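Local coordinates for haloacid dehalogenase domain protein hydrolase (Planctomyces limnophilus, PDB 4OVY), which is probably a hydrolase of the haloacid dehalogenase superfamily, a putative phosphatase, and binds a calcium ion in the crystal, at residues E36-F41 against E154-I159; A15-V20 against L147-Q152; A126-F131 against R264-D269; C49-Y54 against R270-G275. One frame throughout, in Å; residues are numbered along the deposited sequence. Where two conformers were deposited one is given.

Interaction 1: residues E36-F41 against E154-I159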
loop_
_atom_site.group_PDB
_atom_site.type_symbol
_atom_site.label_atom_id
_atom_site.label_comp_id
_atom_site.label_asym_id
_atom_site.label_seq_id
_atom_site.Cartn_x
_atom_site.Cartn_y
_atom_site.Cartn_z
ATOM N N GLU A 36 10.621 11.277 -3.399
ATOM C CA GLU A 36 11.020 10.794 -2.070
ATOM C C GLU A 36 10.362 11.558 -0.909
ATOM O O GLU A 36 10.554 11.203 0.259
ATOM C CB GLU A 36 12.550 10.855 -1.926
ATOM C CG GLU A 36 13.299 9.841 -2.778
ATOM C CD GLU A 36 14.805 10.068 -2.788
ATOM O OE1 GLU A 36 15.399 10.383 -1.732
ATOM O OE2 GLU A 36 15.407 9.931 -3.862
ATOM N N ARG A 37 9.579 12.588 -1.223
ATOM C CA ARG A 37 8.961 13.434 -0.199
ATOM C C ARG A 37 7.725 12.783 0.417
ATOM O O ARG A 37 6.589 13.166 0.134
ATOM C CB ARG A 37 8.626 14.805 -0.778
ATOM C CG ARG A 37 9.863 15.555 -1.248
ATOM C CD ARG A 37 9.516 16.924 -1.800
ATOM N NE ARG A 37 10.647 17.455 -2.543
ATOM C CZ ARG A 37 10.606 18.505 -3.353
ATOM N NH1 ARG A 37 9.480 19.192 -3.533
ATOM N NH2 ARG A 37 11.713 18.865 -3.990
ATOM N N ILE A 38 7.973 11.793 1.263
ATOM C CA ILE A 38 6.929 11.037 1.947
ATOM C C ILE A 38 6.861 11.531 3.380
ATOM O O ILE A 38 7.893 11.607 4.067
ATOM C CB ILE A 38 7.268 9.527 1.983
ATOM C CG1 ILE A 38 7.472 8.964 0.572
ATOM C CG2 ILE A 38 6.209 8.743 2.751
ATOM C CD1 ILE A 38 6.352 9.282 -0.386
ATOM N N VAL A 39 5.652 11.860 3.828
ATOM C CA VAL A 39 5.404 12.245 5.215
ATOM C C VAL A 39 4.265 11.407 5.788
ATOM O O VAL A 39 3.246 11.205 5.127
ATOM C CB VAL A 39 5.113 13.761 5.366
ATOM C CG1 VAL A 39 3.939 14.200 4.511
ATOM C CG2 VAL A 39 4.867 14.120 6.823
ATOM N N THR A 40 4.458 10.913 7.012
ATOM C CA THR A 40 3.488 10.042 7.667
ATOM C C THR A 40 2.931 10.678 8.937
ATOM O O THR A 40 3.672 11.245 9.747
ATOM C CB THR A 40 4.089 8.662 8.007
ATOM O OG1 THR A 40 5.287 8.822 8.778
ATOM C CG2 THR A 40 4.382 7.883 6.751
ATOM N N PHE A 41 1.617 10.569 9.093
ATOM C CA PHE A 41 0.893 11.084 10.248
ATOM C C PHE A 41 0.130 9.955 10.925
ATOM O O PHE A 41 -0.553 9.178 10.262
ATOM C CB PHE A 41 -0.154 12.114 9.808
ATOM C CG PHE A 41 0.425 13.368 9.220
ATOM C CD1 PHE A 41 0.783 13.426 7.881
ATOM C CD2 PHE A 41 0.588 14.503 10.000
ATOM C CE1 PHE A 41 1.316 14.585 7.340
ATOM C CE2 PHE A 41 1.124 15.664 9.463
ATOM C CZ PHE A 41 1.481 15.704 8.131
ATOM N N GLU A 154 4.775 19.400 -2.821
ATOM C CA GLU A 154 4.913 18.114 -3.511
ATOM C C GLU A 154 5.282 16.949 -2.587
ATOM O O GLU A 154 5.872 15.977 -3.035
ATOM C CB GLU A 154 5.869 18.230 -4.711
ATOM C CG GLU A 154 5.475 19.345 -5.687
ATOM C CD GLU A 154 6.200 19.258 -7.024
ATOM O OE1 GLU A 154 5.831 18.400 -7.856
ATOM O OE2 GLU A 154 7.134 20.060 -7.256
ATOM N N PHE A 155 4.906 17.035 -1.311
ATOM C CA PHE A 155 4.958 15.867 -0.419
ATOM C C PHE A 155 3.736 15.003 -0.654
ATOM O O PHE A 155 2.668 15.527 -0.957
ATOM C CB PHE A 155 4.925 16.264 1.060
ATOM C CG PHE A 155 6.224 16.776 1.594
ATOM C CD1 PHE A 155 6.703 18.019 1.218
ATOM C CD2 PHE A 155 6.955 16.027 2.510
ATOM C CE1 PHE A 155 7.898 18.498 1.721
ATOM C CE2 PHE A 155 8.153 16.504 3.020
ATOM C CZ PHE A 155 8.626 17.737 2.620
ATOM N N LYS A 156 3.893 13.691 -0.496
ATOM C CA LYS A 156 2.764 12.763 -0.419
ATOM C C LYS A 156 2.484 12.486 1.046
ATOM O O LYS A 156 3.346 11.969 1.762
ATOM C CB LYS A 156 3.061 11.436 -1.124
ATOM C CG LYS A 156 3.165 11.547 -2.631
ATOM C CD LYS A 156 3.507 10.216 -3.291
ATOM C CE LYS A 156 2.286 9.360 -3.583
ATOM N NZ LYS A 156 2.528 8.440 -4.740
ATOM N N THR A 157 1.269 12.809 1.472
ATOM C CA THR A 157 0.866 12.721 2.868
ATOM C C THR A 157 0.153 11.393 3.104
ATOM O O THR A 157 -0.872 11.130 2.483
ATOM C CB THR A 157 -0.092 13.870 3.246
ATOM O OG1 THR A 157 -1.206 13.889 2.340
ATOM C CG2 THR A 157 0.622 15.221 3.190
ATOM N N PHE A 158 0.707 10.565 3.987
ATOM C CA PHE A 158 0.107 9.284 4.359
ATOM C C PHE A 158 -0.384 9.303 5.811
ATOM O O PHE A 158 0.219 9.941 6.686
ATOM C CB PHE A 158 1.139 8.156 4.267
ATOM C CG PHE A 158 1.451 7.700 2.877
ATOM C CD1 PHE A 158 2.279 8.458 2.053
ATOM C CD2 PHE A 158 0.983 6.475 2.410
ATOM C CE1 PHE A 158 2.598 8.018 0.780
ATOM C CE2 PHE A 158 1.299 6.038 1.140
ATOM C CZ PHE A 158 2.106 6.809 0.323
ATOM N N ILE A 159 -1.458 8.567 6.069
ATOM C CA ILE A 159 -1.822 8.211 7.438
ATOM C C ILE A 159 -1.224 6.844 7.774
ATOM O O ILE A 159 -1.275 5.919 6.961
ATOM C CB ILE A 159 -3.349 8.177 7.629
ATOM C CG1 ILE A 159 -3.898 9.604 7.647
ATOM C CG2 ILE A 159 -3.730 7.470 8.924
ATOM C CD1 ILE A 159 -5.406 9.661 7.537
HETATM O O HOH W 1 8.901 21.270 -5.269
#
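In R37 (chi1 -62°) and in F155 (chi1 -78°) CG stands anti to the carbonyl carbon, and the two side chains meet at about a right angle. CB of R37 comes over one face of the F155 ring, 4.0 Å from its centroid, as a CH-pi contact. Beyond CG the arginine runs extended past E154, where NH1 of R37 and OE2 of E154 stay 4.5 Å apart and a single water, accepting from NH1 and donating to OE2, joins them. NE of R37 is taken up by the V32 carbonyl. From here on the chains are neighbouring parallel strands of the Rossmann-like HAD core. K156 N bonds to R37 O at 2.8 Å, and V39 N reaches back to K156 O; F158 N and F41 N repeat the pattern with V39 O and F158 O. On the face covered by helix 141-152, CG1 of V39 lies 3.7 Å from CG2 of T157, while on the other face CG2 of I38 packs 4.0 Å from CD1 of F158. Beta-branched residues suit such extended backbone. A serine in place of F155 would lack the ring over CB of R37 and would probably open a gap beside CG1 of V39, V23 and T24. The chemistry implies a buried strand pair held by backbone bonds, with the R37 and E154 charges where the strands begin and NZ of K156 in a salt bridge to E181 of the second subunit.

Interaction 2: residues A15-V20 against L147-Q152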
loop_
_atom_site.group_PDB
_atom_site.type_symbol
_atom_site.label_atom_id
_atom_site.label_comp_id
_atom_site.label_asym_id
_atom_site.label_seq_id
_atom_site.Cartn_x
_atom_site.Cartn_y
_atom_site.Cartn_z
ATOM N N ALA A 15 10.631 24.966 12.838
ATOM C CA ALA A 15 11.194 23.714 12.336
ATOM C C ALA A 15 10.522 23.250 11.048
ATOM O O ALA A 15 11.200 22.811 10.122
ATOM C CB ALA A 15 11.086 22.625 13.393
ATOM N N ILE A 16 9.195 23.339 10.991
ATOM C CA ILE A 16 8.453 22.895 9.821
ATOM C C ILE A 16 8.812 23.744 8.607
ATOM O O ILE A 16 9.167 23.205 7.560
ATOM C CB ILE A 16 6.929 22.915 10.058
ATOM C CG1 ILE A 16 6.547 21.816 11.051
ATOM C CG2 ILE A 16 6.180 22.718 8.744
ATOM C CD1 ILE A 16 5.156 21.966 11.620
ATOM N N LEU A 17 8.741 25.065 8.759
ATOM C CA LEU A 17 9.012 25.968 7.637
ATOM C C LEU A 17 10.449 25.823 7.138
ATOM O O LEU A 17 10.679 25.751 5.935
ATOM C CB LEU A 17 8.713 27.422 8.021
ATOM C CG LEU A 17 7.245 27.750 8.324
ATOM C CD1 LEU A 17 7.137 29.147 8.916
ATOM C CD2 LEU A 17 6.360 27.618 7.090
ATOM N N GLU A 18 11.401 25.763 8.072
ATOM C CA GLU A 18 12.827 25.625 7.751
ATOM C C GLU A 18 13.110 24.313 7.017
ATOM O O GLU A 18 13.808 24.287 5.994
ATOM C CB GLU A 18 13.661 25.692 9.042
ATOM C CG GLU A 18 15.175 25.693 8.855
ATOM C CD GLU A 18 15.916 26.238 10.078
ATOM O OE1 GLU A 18 15.564 25.834 11.214
ATOM O OE2 GLU A 18 16.848 27.075 9.910
ATOM N N TYR A 19 12.566 23.227 7.546
ATOM C CA TYR A 19 12.801 21.907 6.979
ATOM C C TYR A 19 12.194 21.775 5.583
ATOM O O TYR A 19 12.858 21.312 4.651
ATOM C CB TYR A 19 12.238 20.833 7.906
ATOM C CG TYR A 19 12.562 19.433 7.460
ATOM C CD1 TYR A 19 13.843 18.918 7.628
ATOM C CD2 TYR A 19 11.594 18.621 6.880
ATOM C CE1 TYR A 19 14.153 17.629 7.230
ATOM C CE2 TYR A 19 11.895 17.321 6.477
ATOM C CZ TYR A 19 13.177 16.835 6.650
ATOM O OH TYR A 19 13.493 15.557 6.254
ATOM N N VAL A 20 10.941 22.189 5.433
ATOM C CA VAL A 20 10.287 22.099 4.133
ATOM C C VAL A 20 11.040 22.945 3.099
ATOM O O VAL A 20 11.272 22.498 1.981
ATOM C CB VAL A 20 8.798 22.481 4.210
ATOM C CG1 VAL A 20 8.191 22.593 2.813
ATOM C CG2 VAL A 20 8.045 21.437 5.036
ATOM N N LEU A 147 -1.084 19.756 6.344
ATOM C CA LEU A 147 -1.283 18.825 5.227
ATOM C C LEU A 147 -1.287 19.539 3.862
ATOM O O LEU A 147 -0.605 19.109 2.932
ATOM C CB LEU A 147 -2.584 18.044 5.406
ATOM C CG LEU A 147 -2.583 16.979 6.505
ATOM C CD1 LEU A 147 -4.013 16.554 6.797
ATOM C CD2 LEU A 147 -1.727 15.780 6.120
ATOM N N ALA A 148 -2.043 20.630 3.757
ATOM C CA ALA A 148 -2.115 21.406 2.514
ATOM C C ALA A 148 -0.757 22.001 2.135
ATOM O O ALA A 148 -0.356 21.968 0.972
ATOM C CB ALA A 148 -3.155 22.519 2.637
ATOM N N PHE A 149 -0.065 22.547 3.131
ATOM C CA PHE A 149 1.245 23.162 2.946
ATOM C C PHE A 149 2.242 22.146 2.383
ATOM O O PHE A 149 2.972 22.426 1.437
ATOM C CB PHE A 149 1.741 23.716 4.285
ATOM C CG PHE A 149 3.135 24.283 4.244
ATOM C CD1 PHE A 149 3.401 25.458 3.549
ATOM C CD2 PHE A 149 4.171 23.667 4.929
ATOM C CE1 PHE A 149 4.682 25.996 3.524
ATOM C CE2 PHE A 149 5.458 24.199 4.901
ATOM C CZ PHE A 149 5.714 25.365 4.197
ATOM N N LEU A 150 2.262 20.961 2.975
ATOM C CA LEU A 150 3.153 19.897 2.516
ATOM C C LEU A 150 2.809 19.446 1.095
ATOM O O LEU A 150 3.697 19.272 0.258
ATOM C CB LEU A 150 3.113 18.719 3.490
ATOM C CG LEU A 150 3.699 19.037 4.873
ATOM C CD1 LEU A 150 3.322 17.972 5.889
ATOM C CD2 LEU A 150 5.211 19.210 4.805
ATOM N N ARG A 151 1.525 19.272 0.810
ATOM C CA ARG A 151 1.111 18.875 -0.539
ATOM C C ARG A 151 1.431 19.961 -1.576
ATOM O O ARG A 151 1.816 19.649 -2.696
ATOM C CB ARG A 151 -0.360 18.459 -0.563
ATOM C CG ARG A 151 -0.594 17.127 0.150
ATOM C CD ARG A 151 -1.978 16.557 -0.126
ATOM N NE ARG A 151 -3.037 17.380 0.450
ATOM C CZ ARG A 151 -3.738 17.101 1.556
ATOM N NH1 ARG A 151 -4.667 17.951 1.955
ATOM N NH2 ARG A 151 -3.530 15.995 2.273
ATOM N N GLN A 152 1.318 21.226 -1.189
ATOM C CA GLN A 152 1.731 22.337 -2.063
ATOM C C GLN A 152 3.215 22.269 -2.423
ATOM O O GLN A 152 3.611 22.733 -3.484
ATOM C CB GLN A 152 1.407 23.686 -1.418
ATOM C CG GLN A 152 -0.079 24.028 -1.424
ATOM C CD GLN A 152 -0.441 25.142 -0.447
ATOM O OE1 GLN A 152 0.429 25.863 0.055
ATOM N NE2 GLN A 152 -1.733 25.286 -0.173
#
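The F149 ring reaches across to three residues of helix 11-24, its CG anti to the backbone N (chi1 176°). CE2 and CZ do the touching. L17 crosses the phenylalanine at about a right angle and sets CD2 3.7 Å from CZ of F149, whereas V20 meets F149 head-on from its own helix, with CG2 3.8 Å from CE2 of F149. CG2 of I16 adds a looser contact, 4.2 Å from the same CE2. Deeper in, CG2 of V20 also meets CD2 of L150 at 3.6 Å, the two side chains crossing obliquely. The helix segments run nearly parallel, 11° apart, but their axes are 11.7 Å from each other, so a long aromatic side chain suits the span better than a short one. Both helices lie on one face of the HAD core sheet: L150 packs on V39 and F41 of strand 38-41, and I16 on L255 of strand 253-260. Helix 141-152 leads straight into strand 156-161, the parallel neighbour of 38-41. Farther out, the H153 ring meets that of F149 at an inclined angle, and ND1 of H153 bonds to the F149 carbonyl. From the N-terminal loop, P3 touches F149, L4 touches L17 and W7 touches I16.

Interaction 3: residues A126-F131 against R264-D269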
loop_
_atom_site.group_PDB
_atom_site.type_symbol
_atom_site.label_atom_id
_atom_site.label_comp_id
_atom_site.label_asym_id
_atom_site.label_seq_id
_atom_site.Cartn_x
_atom_site.Cartn_y
_atom_site.Cartn_z
ATOM N N ALA A 126 -23.366 9.970 14.276
ATOM C CA ALA A 126 -22.819 10.059 15.622
ATOM C C ALA A 126 -22.239 11.443 15.861
ATOM O O ALA A 126 -21.886 12.153 14.918
ATOM C CB ALA A 126 -21.747 9.000 15.832
ATOM N N ARG A 127 -22.120 11.820 17.126
ATOM C CA ARG A 127 -21.517 13.106 17.465
ATOM C C ARG A 127 -20.678 13.019 18.719
ATOM O O ARG A 127 -20.918 12.182 19.593
ATOM C CB ARG A 127 -22.592 14.175 17.623
ATOM C CG ARG A 127 -23.336 14.140 18.942
ATOM C CD ARG A 127 -24.366 15.247 18.980
ATOM N NE ARG A 127 -25.057 15.329 20.259
ATOM C CZ ARG A 127 -25.917 16.297 20.579
ATOM N NH1 ARG A 127 -26.191 17.274 19.713
ATOM N NH2 ARG A 127 -26.512 16.290 21.768
ATOM N N HIS A 128 -19.694 13.901 18.805
ATOM C CA HIS A 128 -18.827 13.941 19.952
ATOM C C HIS A 128 -19.661 14.384 21.161
ATOM O O HIS A 128 -20.449 15.335 21.053
ATOM C CB HIS A 128 -17.657 14.892 19.697
ATOM C CG HIS A 128 -16.533 14.714 20.658
ATOM N ND1 HIS A 128 -16.590 15.178 21.950
ATOM C CD2 HIS A 128 -15.335 14.097 20.530
ATOM C CE1 HIS A 128 -15.471 14.867 22.580
ATOM N NE2 HIS A 128 -14.695 14.204 21.741
ATOM N N PRO A 129 -19.509 13.689 22.307
ATOM C CA PRO A 129 -20.329 14.004 23.492
ATOM C C PRO A 129 -20.052 15.379 24.106
ATOM O O PRO A 129 -20.919 15.939 24.763
ATOM C CB PRO A 129 -19.956 12.897 24.487
ATOM C CG PRO A 129 -18.617 12.423 24.049
ATOM C CD PRO A 129 -18.596 12.558 22.556
ATOM N N LYS A 130 -18.837 15.884 23.921
ATOM C CA LYS A 130 -18.456 17.226 24.351
ATOM C C LYS A 130 -18.792 18.295 23.310
ATOM O O LYS A 130 -19.486 19.252 23.617
ATOM C CB LYS A 130 -16.957 17.262 24.645
ATOM C CG LYS A 130 -16.442 18.546 25.270
ATOM C CD LYS A 130 -14.949 18.428 25.524
ATOM C CE LYS A 130 -14.287 19.776 25.699
ATOM N NZ LYS A 130 -14.472 20.318 27.073
ATOM N N PHE A 131 -18.289 18.140 22.091
ATOM C CA PHE A 131 -18.394 19.198 21.079
ATOM C C PHE A 131 -19.743 19.202 20.352
ATOM O O PHE A 131 -20.104 20.200 19.737
ATOM C CB PHE A 131 -17.213 19.119 20.089
ATOM C CG PHE A 131 -15.869 19.168 20.764
ATOM C CD1 PHE A 131 -15.441 20.327 21.395
ATOM C CD2 PHE A 131 -15.045 18.048 20.797
ATOM C CE1 PHE A 131 -14.218 20.378 22.040
ATOM C CE2 PHE A 131 -13.818 18.089 21.440
ATOM C CZ PHE A 131 -13.401 19.257 22.060
ATOM N N ARG A 264 -9.619 24.355 25.398
ATOM C CA ARG A 264 -10.098 24.249 24.011
ATOM C C ARG A 264 -10.159 22.799 23.499
ATOM O O ARG A 264 -10.851 22.509 22.519
ATOM C CB ARG A 264 -9.226 25.106 23.096
ATOM C CG ARG A 264 -9.211 26.584 23.461
ATOM C CD ARG A 264 -8.392 27.424 22.488
ATOM N NE ARG A 264 -6.996 26.999 22.454
ATOM C CZ ARG A 264 -6.101 27.353 21.530
ATOM N NH1 ARG A 264 -6.425 28.165 20.530
ATOM N NH2 ARG A 264 -4.865 26.883 21.601
ATOM N N GLU A 265 -9.439 21.886 24.147
ATOM C CA GLU A 265 -9.425 20.488 23.710
ATOM C C GLU A 265 -9.340 19.612 24.958
ATOM O O GLU A 265 -10.217 19.711 25.820
ATOM C CB GLU A 265 -8.291 20.244 22.688
ATOM C CG GLU A 265 -8.522 19.068 21.728
ATOM C CD GLU A 265 -7.666 17.831 22.002
ATOM O OE1 GLU A 265 -7.912 16.785 21.359
ATOM O OE2 GLU A 265 -6.733 17.895 22.830
ATOM N N PHE A 266 -8.306 18.781 25.074
ATOM C CA PHE A 266 -8.097 17.966 26.265
ATOM C C PHE A 266 -6.643 18.043 26.666
ATOM O O PHE A 266 -5.773 18.170 25.805
ATOM C CB PHE A 266 -8.447 16.516 25.974
ATOM C CG PHE A 266 -9.897 16.293 25.700
ATOM C CD1 PHE A 266 -10.395 16.394 24.415
ATOM C CD2 PHE A 266 -10.765 15.977 26.736
ATOM C CE1 PHE A 266 -11.744 16.191 24.161
ATOM C CE2 PHE A 266 -12.112 15.773 26.491
ATOM C CZ PHE A 266 -12.600 15.880 25.199
ATOM N N ALA A 267 -6.382 17.975 27.971
ATOM C CA ALA A 267 -5.012 17.965 28.469
ATOM C C ALA A 267 -4.721 16.579 29.013
ATOM O O ALA A 267 -5.418 16.101 29.910
ATOM C CB ALA A 267 -4.810 19.019 29.541
ATOM N N TYR A 268 -3.717 15.926 28.445
ATOM C CA TYR A 268 -3.310 14.593 28.876
ATOM C C TYR A 268 -1.944 14.229 28.322
ATOM O O TYR A 268 -1.562 14.707 27.267
ATOM C CB TYR A 268 -4.319 13.536 28.422
ATOM C CG TYR A 268 -4.514 13.420 26.914
ATOM C CD1 TYR A 268 -5.431 14.220 26.255
ATOM C CD2 TYR A 268 -3.796 12.483 26.166
ATOM C CE1 TYR A 268 -5.623 14.112 24.887
ATOM C CE2 TYR A 268 -3.975 12.364 24.795
ATOM C CZ TYR A 268 -4.898 13.175 24.161
ATOM O OH TYR A 268 -5.087 13.062 22.813
ATOM N N ASP A 269 -1.215 13.383 29.036
ATOM C CA ASP A 269 -0.022 12.759 28.484
ATOM C C ASP A 269 0.293 11.421 29.170
ATOM O O ASP A 269 -0.128 10.363 28.678
ATOM C CB ASP A 269 1.203 13.713 28.426
ATOM C CG ASP A 269 1.386 14.575 29.675
ATOM O OD1 ASP A 269 1.261 14.087 30.819
ATOM O OD2 ASP A 269 1.720 15.767 29.501
#
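The F266 ring, turned toward the 126-131 loop by a CG anti to the carbonyl carbon (chi1 -66°), meets three side chains, each in a different attitude. H128 faces it from the opposite direction, edge toward edge, with CE1 of H128 4.0 Å from CZ of F266. K130 and F131 instead slide past it, running counter to the phenylalanine: CD of K130 comes within 3.5 Å of CZ of F266, and CE2 of F131 lies 3.9 Å from CE1 of F266, both at a slant to the ring. The lysine offers its aliphatic chain; its ammonium is too distant for more than a weak cation-pi attraction. CD2 of F131 covers one face of the imidazole and CD of P129 the other, while ND1 of H128 accepts the N-H of K130 at 3.1 Å and, weakly, that of F131. NE2 bonds to the carbonyl of Q51, which suits histidine, acceptor and donor in one ring. Opposite, OE2 of E265 accepts the N-H of the next residue, F266, and bonds ND1 of H259, while OE1 pairs with the Y140 hydroxyl. Loop 126-131 follows helices inserted after the DxD strand, consistent with the return from a helical HAD cap to the core, in the wider surroundings of the calcium site.

Interaction 4: residues C49-Y54 against R270-G275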
loop_
_atom_site.group_PDB
_atom_site.type_symbol
_atom_site.label_atom_id
_atom_site.label_comp_id
_atom_site.label_asym_id
_atom_site.label_seq_id
_atom_site.Cartn_x
_atom_site.Cartn_y
_atom_site.Cartn_z
ATOM N N CYS A 49 -9.402 14.433 17.364
ATOM C CA CYS A 49 -9.571 14.178 18.784
ATOM C C CYS A 49 -9.743 12.686 19.112
ATOM O O CYS A 49 -10.438 11.973 18.396
ATOM C CB CYS A 49 -10.784 14.966 19.257
ATOM S SG CYS A 49 -11.031 14.940 21.028
ATOM N N GLU A 50 -9.125 12.240 20.210
ATOM C CA GLU A 50 -9.191 10.835 20.663
ATOM C C GLU A 50 -9.669 10.705 22.118
ATOM O O GLU A 50 -9.476 9.664 22.745
ATOM C CB GLU A 50 -7.824 10.156 20.514
ATOM C CG GLU A 50 -6.754 10.768 21.399
ATOM C CD GLU A 50 -5.383 10.162 21.225
ATOM O OE1 GLU A 50 -5.258 9.081 20.607
ATOM O OE2 GLU A 50 -4.422 10.786 21.719
ATOM N N GLN A 51 -10.267 11.767 22.653
ATOM C CA GLN A 51 -10.887 11.750 23.970
ATOM C C GLN A 51 -12.383 11.992 23.779
ATOM O O GLN A 51 -12.768 12.748 22.889
ATOM C CB GLN A 51 -10.286 12.838 24.864
ATOM C CG GLN A 51 -8.795 12.698 25.136
ATOM C CD GLN A 51 -8.428 11.465 25.952
ATOM O OE1 GLN A 51 -9.263 10.877 26.631
ATOM N NE2 GLN A 51 -7.158 11.076 25.893
ATOM N N PRO A 52 -13.237 11.354 24.605
ATOM C CA PRO A 52 -12.937 10.476 25.746
ATOM C C PRO A 52 -12.469 9.077 25.365
ATOM O O PRO A 52 -12.098 8.300 26.252
ATOM C CB PRO A 52 -14.279 10.398 26.485
ATOM C CG PRO A 52 -15.295 10.576 25.412
ATOM C CD PRO A 52 -14.688 11.523 24.416
HETATM N N MSE A 53 -12.498 8.751 24.074
HETATM C CA MSE A 53 -11.952 7.475 23.577
HETATM C C MSE A 53 -11.656 7.564 22.105
HETATM O O MSE A 53 -12.122 8.479 21.419
HETATM C CB MSE A 53 -12.932 6.314 23.820
HETATM C CG MSE A 53 -14.249 6.497 23.076
HETATM SE SE MSE A 53 -15.526 5.073 23.529
HETATM C CE MSE A 53 -16.206 5.947 25.156
ATOM N N TYR A 54 -10.895 6.600 21.594
ATOM C CA TYR A 54 -10.651 6.511 20.156
ATOM C C TYR A 54 -12.009 6.492 19.473
ATOM O O TYR A 54 -12.934 5.812 19.943
ATOM C CB TYR A 54 -9.848 5.249 19.801
ATOM C CG TYR A 54 -8.516 5.115 20.526
ATOM C CD1 TYR A 54 -7.615 6.178 20.574
ATOM C CD2 TYR A 54 -8.147 3.918 21.147
ATOM C CE1 TYR A 54 -6.399 6.061 21.225
ATOM C CE2 TYR A 54 -6.926 3.794 21.796
ATOM C CZ TYR A 54 -6.055 4.872 21.835
ATOM O OH TYR A 54 -4.837 4.774 22.485
ATOM N N ARG A 270 0.975 11.465 30.309
ATOM C CA ARG A 270 1.596 10.258 30.883
ATOM C C ARG A 270 0.612 9.291 31.537
ATOM O O ARG A 270 0.911 8.101 31.662
ATOM C CB ARG A 270 2.684 10.652 31.888
ATOM C CG ARG A 270 3.800 11.493 31.277
ATOM C CD ARG A 270 4.977 11.668 32.223
ATOM N NE ARG A 270 5.887 12.727 31.771
ATOM C CZ ARG A 270 6.914 12.562 30.936
ATOM N NH1 ARG A 270 7.661 13.603 30.601
ATOM N NH2 ARG A 270 7.214 11.371 30.438
ATOM N N GLN A 271 -0.552 9.798 31.943
ATOM C CA GLN A 271 -1.537 9.013 32.689
ATOM C C GLN A 271 -2.750 8.602 31.858
ATOM O O GLN A 271 -3.661 7.969 32.374
ATOM C CB GLN A 271 -2.043 9.817 33.897
ATOM C CG GLN A 271 -0.962 10.414 34.785
ATOM C CD GLN A 271 -0.291 9.381 35.660
ATOM O OE1 GLN A 271 0.288 8.413 35.168
ATOM N NE2 GLN A 271 -0.363 9.583 36.970
ATOM N N SER A 272 -2.769 8.951 30.578
ATOM C CA SER A 272 -3.967 8.787 29.776
ATOM C C SER A 272 -4.104 7.352 29.292
ATOM O O SER A 272 -3.153 6.786 28.776
ATOM C CB SER A 272 -3.932 9.714 28.566
ATOM O OG SER A 272 -5.168 9.667 27.880
ATOM N N PRO A 273 -5.292 6.758 29.453
ATOM C CA PRO A 273 -5.501 5.450 28.840
ATOM C C PRO A 273 -5.533 5.516 27.306
ATOM O O PRO A 273 -5.199 4.538 26.651
ATOM C CB PRO A 273 -6.851 5.000 29.400
ATOM C CG PRO A 273 -7.521 6.220 29.913
ATOM C CD PRO A 273 -6.443 7.205 30.257
ATOM N N PHE A 274 -5.925 6.659 26.747
ATOM C CA PHE A 274 -5.977 6.840 25.300
ATOM C C PHE A 274 -4.914 7.844 24.869
ATOM O O PHE A 274 -4.862 8.952 25.392
ATOM C CB PHE A 274 -7.372 7.313 24.886
ATOM C CG PHE A 274 -8.464 6.345 25.258
ATOM C CD1 PHE A 274 -8.653 5.185 24.518
ATOM C CD2 PHE A 274 -9.289 6.580 26.350
ATOM C CE1 PHE A 274 -9.643 4.276 24.855
ATOM C CE2 PHE A 274 -10.288 5.676 26.690
ATOM C CZ PHE A 274 -10.460 4.520 25.947
ATOM N N GLY A 275 -4.060 7.449 23.928
ATOM C CA GLY A 275 -2.998 8.329 23.442
ATOM C C GLY A 275 -1.943 8.657 24.486
ATOM O O GLY A 275 -1.440 9.784 24.538
#
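F274 lays one face against M53 and turns its edge to Y54 where the loop after the HAD-type DxD strand passes into helix 55-67, consistent with the squiggle-and-flap region of HAD proteins. This is the tight part. CA of M53, present as selenomethionine, lies over the centre of the F274 face, 3.8 Å from the centroid, in a CH-pi contact. In Y54 CG stands anti to the carbonyl carbon (chi1 -56°), which presents its ring face to the F274 edge in a T-shaped pair, planes at 85°, with CD1 of F274 3.5 Å from CE2 of Y54. L57 and L88 also touch the phenylalanine, an apolar group fit for this enclosed place. Tyrosine adds a polar end: its OH accepts the N-H of G275 at 3.1 Å along a nearly straight bond. A leucine in place of Y54 would probably leave that N-H without its acceptor and the F274 edge without a ring face to meet. Glycine fits position 275 because phi is positive and a side chain would collide with E50, a calcium ligand in a structure of this protein though not in this chain, whose OE2 bonds the Y268 hydroxyl. The outer side is looser: P273 is exposed and barely touches the other loop. Within 270-275, the S272 hydroxyl fixes the F274 carbonyl, OG of S272 to O of F274 at 2.6 Å.

Interactions 1 and 2 belong to the buried core and share its elements: helix 141-152 runs into strand 156-161 and packs on strand 38-41, with L150 CD1 of the helix 3.7 Å from F41 CZ. Interaction 1 relies on regular backbone bonds, interaction 2 on apolar side chains alone. Interactions 3 and 4, on the other side of the chain's centre from interaction 1, are partly buried loop contacts. Interaction 3 joins its loops by aromatic and aliphatic packing without a hydrogen bond between them, whereas interaction 4 adds one. They adjoin each other: Y268 OH bonds to E50 OE2 and H128 NE2 to Q51 O, which ties both to the surroundings of the calcium site.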